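Long-range contact in ribonucleotide monophosphatase NagD (Escherichia coli, PDB 2C4N), which removes phosphate from ribonucleotides, probably over a broad range of substrates, as a magnesium-dependent phosphatase of the HAD superfamily: residues A76-V90 with A102-V116. Residues are numbered along the deposited sequence; the frame is centred on the assembly and turned at random.
Sequences ADFLRRQEGKKAYVV and AGFTITDVNPDFVIV
Lys85 lies across the Phe104 ring, its CD over one face, 3.8 Å from the ring centroid. The chain bends at chi2 (-59°) and again at chi4, which brings NZ round to the carbonyl of Ala102, a 2.6 Å bond from NZ to O. Leu79 CB meets the same ring at CE1, while its CD2 sits over a face of Phe113 and its CD1 meets Ile115 CD1 tip to tip, a tight 3.2 Å apart. Replacing Phe104 with an alanine would probably open a gap beside Leu79 CB and Ala87 CB and take from Lys85 CD the ring it lies on. These side chains sit in and around a right-handed beta-alpha-beta unit of the smaller, cap domain, with Leu79 brought in by helix 71-80: strand 86-90 leads through helix 94-101 into strand 105-116. That last strand loops out at Thr107-Asp112 and pairs twice with strand 86-90, outermost in the sheet of this chain: before the loop Ala87 N donates to Thr105 O, after it Tyr88 N to Phe113 O, both in parallel register. At the split, Lys86 O accepts from Asp112 N above its carbonyl plane (2.8 Å) and from Phe113 N in that plane (3.1 Å), while Asp112 OD2 takes Lys86 N on its anti side. Farther out, helix 94-101 packs on Leu79 and Val89, and strand 139-142 continues the sheet beyond Val114 and Val116.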
# COMPACT_ATOMS: atom_id res chain seq x y z
N ALA A 76 12.53 -24.68 7.31
CA ALA A 76 12.37 -26.12 7.53
C ALA A 76 12.06 -26.35 9.01
O ALA A 76 11.19 -27.16 9.34
CB ALA A 76 13.65 -26.87 7.14
N ASP A 77 12.76 -25.65 9.89
CA ASP A 77 12.54 -25.79 11.33
C ASP A 77 11.13 -25.35 11.70
O ASP A 77 10.50 -25.92 12.58
CB ASP A 77 13.55 -24.97 12.13
CG ASP A 77 14.91 -25.64 12.21
OD1 ASP A 77 14.98 -26.88 12.05
OD2 ASP A 77 15.92 -24.94 12.44
N PHE A 78 10.65 -24.31 11.02
CA PHE A 78 9.31 -23.80 11.25
C PHE A 78 8.26 -24.84 10.86
O PHE A 78 7.32 -25.11 11.60
CB PHE A 78 9.11 -22.51 10.44
CG PHE A 78 7.70 -21.99 10.43
CD1 PHE A 78 6.75 -22.54 9.56
CD2 PHE A 78 7.31 -20.95 11.27
CE1 PHE A 78 5.44 -22.06 9.54
CE2 PHE A 78 6.00 -20.47 11.25
CZ PHE A 78 5.07 -21.03 10.39
N LEU A 79 8.45 -25.43 9.69
CA LEU A 79 7.52 -26.42 9.15
C LEU A 79 7.57 -27.78 9.85
O LEU A 79 6.58 -28.53 9.86
CB LEU A 79 7.76 -26.58 7.65
CG LEU A 79 7.46 -25.30 6.86
CD1 LEU A 79 7.91 -25.45 5.42
CD2 LEU A 79 5.98 -25.01 6.94
N ARG A 80 8.72 -28.12 10.42
CA ARG A 80 8.88 -29.38 11.13
C ARG A 80 7.82 -29.50 12.21
O ARG A 80 7.22 -30.55 12.39
CB ARG A 80 10.26 -29.46 11.79
CG ARG A 80 11.31 -30.20 11.01
CD ARG A 80 12.53 -30.47 11.89
NE ARG A 80 13.59 -31.13 11.15
CZ ARG A 80 14.47 -30.50 10.37
NH1 ARG A 80 14.42 -29.19 10.24
NH2 ARG A 80 15.38 -31.21 9.72
N ARG A 81 7.60 -28.40 12.92
CA ARG A 81 6.64 -28.36 14.01
C ARG A 81 5.20 -28.18 13.55
O ARG A 81 4.31 -27.98 14.37
CB ARG A 81 6.98 -27.22 14.98
CG ARG A 81 8.38 -26.61 14.82
CD ARG A 81 9.19 -26.74 16.11
NE ARG A 81 10.24 -25.72 16.23
CZ ARG A 81 10.02 -24.46 16.60
NH1 ARG A 81 8.79 -24.05 16.87
NH2 ARG A 81 11.04 -23.61 16.70
N GLN A 82 4.97 -28.26 12.24
CA GLN A 82 3.61 -28.09 11.74
C GLN A 82 2.95 -29.39 11.31
O GLN A 82 3.62 -30.36 10.97
CB GLN A 82 3.60 -27.12 10.55
CG GLN A 82 4.25 -25.76 10.79
CD GLN A 82 3.74 -25.06 12.03
OE1 GLN A 82 2.54 -25.04 12.29
NE2 GLN A 82 4.65 -24.46 12.79
N GLU A 83 1.63 -29.38 11.34
CA GLU A 83 0.84 -30.53 10.92
C GLU A 83 0.74 -30.39 9.41
O GLU A 83 0.63 -29.27 8.90
CB GLU A 83 -0.55 -30.46 11.56
CG GLU A 83 -1.61 -31.29 10.89
CD GLU A 83 -2.94 -31.18 11.59
OE1 GLU A 83 -3.02 -31.56 12.78
OE2 GLU A 83 -3.91 -30.69 10.97
N GLY A 84 0.78 -31.50 8.70
CA GLY A 84 0.72 -31.44 7.25
C GLY A 84 2.15 -31.52 6.75
O GLY A 84 3.02 -30.81 7.26
N LYS A 85 2.40 -32.38 5.78
CA LYS A 85 3.75 -32.53 5.25
C LYS A 85 3.79 -32.56 3.74
O LYS A 85 4.64 -33.21 3.14
CB LYS A 85 4.40 -33.80 5.82
CG LYS A 85 4.78 -33.69 7.29
CD LYS A 85 5.75 -32.53 7.50
CE LYS A 85 6.11 -32.34 8.97
NZ LYS A 85 7.47 -32.84 9.31
N LYS A 86 2.84 -31.87 3.12
CA LYS A 86 2.77 -31.78 1.66
C LYS A 86 2.89 -30.32 1.28
O LYS A 86 2.16 -29.48 1.80
CB LYS A 86 1.44 -32.34 1.14
CG LYS A 86 1.38 -33.86 1.10
CD LYS A 86 0.15 -34.33 0.34
CE LYS A 86 0.19 -35.83 0.10
NZ LYS A 86 0.19 -36.61 1.37
N ALA A 87 3.82 -30.01 0.38
CA ALA A 87 4.01 -28.63 -0.02
C ALA A 87 4.35 -28.44 -1.48
O ALA A 87 5.04 -29.27 -2.09
CB ALA A 87 5.10 -28.00 0.84
N TYR A 88 3.86 -27.35 -2.05
CA TYR A 88 4.19 -27.01 -3.42
C TYR A 88 5.30 -25.98 -3.18
O TYR A 88 5.07 -24.96 -2.52
CB TYR A 88 3.02 -26.37 -4.16
CG TYR A 88 3.43 -25.84 -5.51
CD1 TYR A 88 3.50 -24.47 -5.76
CD2 TYR A 88 3.81 -26.72 -6.53
CE1 TYR A 88 3.96 -23.99 -6.98
CE2 TYR A 88 4.27 -26.24 -7.76
CZ TYR A 88 4.34 -24.88 -7.97
OH TYR A 88 4.81 -24.40 -9.18
N VAL A 89 6.49 -26.25 -3.70
CA VAL A 89 7.61 -25.36 -3.48
C VAL A 89 8.09 -24.62 -4.71
O VAL A 89 8.26 -25.19 -5.79
CB VAL A 89 8.81 -26.14 -2.88
CG1 VAL A 89 9.98 -25.19 -2.62
CG2 VAL A 89 8.39 -26.83 -1.59
N VAL A 90 8.27 -23.31 -4.53
CA VAL A 90 8.79 -22.45 -5.58
C VAL A 90 10.18 -22.13 -5.07
O VAL A 90 10.38 -21.18 -4.32
CB VAL A 90 7.97 -21.15 -5.71
CG1 VAL A 90 8.61 -20.22 -6.74
CG2 VAL A 90 6.53 -21.47 -6.12
N ALA A 102 12.99 -32.68 6.53
CA ALA A 102 11.98 -32.35 7.53
C ALA A 102 10.76 -33.25 7.35
O ALA A 102 9.73 -33.05 7.99
CB ALA A 102 11.57 -30.89 7.40
N GLY A 103 10.87 -34.23 6.46
CA GLY A 103 9.79 -35.17 6.23
C GLY A 103 8.71 -34.76 5.24
O GLY A 103 7.63 -35.35 5.21
N PHE A 104 9.00 -33.76 4.42
CA PHE A 104 8.02 -33.29 3.45
C PHE A 104 7.96 -34.03 2.13
O PHE A 104 8.93 -34.63 1.67
CB PHE A 104 8.23 -31.81 3.12
CG PHE A 104 7.52 -30.88 4.04
CD1 PHE A 104 8.02 -30.61 5.31
CD2 PHE A 104 6.32 -30.29 3.65
CE1 PHE A 104 7.34 -29.76 6.18
CE2 PHE A 104 5.62 -29.44 4.51
CZ PHE A 104 6.13 -29.18 5.78
N THR A 105 6.78 -33.97 1.52
CA THR A 105 6.53 -34.53 0.21
C THR A 105 6.31 -33.25 -0.60
O THR A 105 5.53 -32.39 -0.19
CB THR A 105 5.25 -35.39 0.17
OG1 THR A 105 5.50 -36.65 0.80
CG2 THR A 105 4.81 -35.62 -1.28
N ILE A 106 7.02 -33.10 -1.71
CA ILE A 106 6.87 -31.91 -2.52
C ILE A 106 5.97 -32.30 -3.68
O ILE A 106 6.30 -33.19 -4.46
CB ILE A 106 8.25 -31.40 -3.00
CG1 ILE A 106 9.07 -31.01 -1.76
CG2 ILE A 106 8.09 -30.22 -3.94
CD1 ILE A 106 10.42 -30.38 -2.07
N THR A 107 4.82 -31.65 -3.78
CA THR A 107 3.83 -32.00 -4.80
C THR A 107 2.95 -30.83 -5.22
O THR A 107 2.80 -29.85 -4.50
CB THR A 107 2.90 -33.10 -4.26
OG1 THR A 107 1.85 -33.37 -5.19
CG2 THR A 107 2.28 -32.65 -2.93
N ASP A 108 2.37 -30.96 -6.41
CA ASP A 108 1.46 -29.94 -6.91
C ASP A 108 0.05 -30.54 -6.89
O ASP A 108 -0.85 -30.11 -7.62
CB ASP A 108 1.85 -29.48 -8.32
CG ASP A 108 1.80 -30.58 -9.34
OD1 ASP A 108 1.52 -31.74 -8.97
OD2 ASP A 108 2.04 -30.29 -10.53
N VAL A 109 -0.12 -31.55 -6.03
CA VAL A 109 -1.40 -32.22 -5.84
C VAL A 109 -1.82 -32.08 -4.38
O VAL A 109 -1.18 -32.63 -3.49
CB VAL A 109 -1.32 -33.73 -6.18
CG1 VAL A 109 -2.67 -34.39 -5.95
CG2 VAL A 109 -0.88 -33.92 -7.61
N ASN A 110 -2.89 -31.32 -4.15
CA ASN A 110 -3.41 -31.10 -2.80
C ASN A 110 -2.33 -30.77 -1.76
O ASN A 110 -2.22 -31.44 -0.73
CB ASN A 110 -4.21 -32.32 -2.33
CG ASN A 110 -5.39 -32.63 -3.23
OD1 ASN A 110 -6.22 -31.76 -3.51
ND2 ASN A 110 -5.47 -33.86 -3.70
N PRO A 111 -1.52 -29.74 -2.02
CA PRO A 111 -0.48 -29.37 -1.06
C PRO A 111 -1.08 -28.64 0.14
O PRO A 111 -2.08 -27.94 0.00
CB PRO A 111 0.45 -28.48 -1.87
CG PRO A 111 -0.52 -27.78 -2.81
CD PRO A 111 -1.43 -28.91 -3.24
N ASP A 112 -0.48 -28.82 1.31
CA ASP A 112 -0.94 -28.14 2.52
C ASP A 112 -0.34 -26.74 2.56
O ASP A 112 -0.98 -25.79 3.02
CB ASP A 112 -0.49 -28.90 3.77
CG ASP A 112 -1.00 -30.33 3.81
OD1 ASP A 112 -2.23 -30.52 3.73
OD2 ASP A 112 -0.17 -31.26 3.93
N PHE A 113 0.90 -26.63 2.08
CA PHE A 113 1.64 -25.37 2.05
C PHE A 113 2.13 -25.00 0.67
O PHE A 113 2.34 -25.86 -0.18
CB PHE A 113 2.91 -25.44 2.91
CG PHE A 113 2.68 -25.84 4.33
CD1 PHE A 113 2.52 -27.18 4.67
CD2 PHE A 113 2.67 -24.88 5.33
CE1 PHE A 113 2.34 -27.55 6.00
CE2 PHE A 113 2.49 -25.24 6.66
CZ PHE A 113 2.33 -26.59 6.99
N VAL A 114 2.34 -23.70 0.48
CA VAL A 114 2.94 -23.17 -0.74
C VAL A 114 4.15 -22.48 -0.11
O VAL A 114 4.00 -21.59 0.72
CB VAL A 114 2.06 -22.11 -1.44
CG1 VAL A 114 2.90 -21.32 -2.45
CG2 VAL A 114 0.91 -22.80 -2.17
N ILE A 115 5.35 -22.93 -0.48
CA ILE A 115 6.56 -22.37 0.09
C ILE A 115 7.38 -21.71 -1.01
O ILE A 115 7.71 -22.34 -2.01
CB ILE A 115 7.41 -23.47 0.75
CG1 ILE A 115 6.55 -24.24 1.75
CG2 ILE A 115 8.62 -22.85 1.42
CD1 ILE A 115 7.21 -25.49 2.28
N VAL A 116 7.72 -20.44 -0.80
CA VAL A 116 8.49 -19.71 -1.78
C VAL A 116 9.86 -19.32 -1.23
O VAL A 116 9.96 -18.72 -0.16
CB VAL A 116 7.77 -18.42 -2.24
CG1 VAL A 116 8.57 -17.72 -3.34
CG2 VAL A 116 6.36 -18.76 -2.74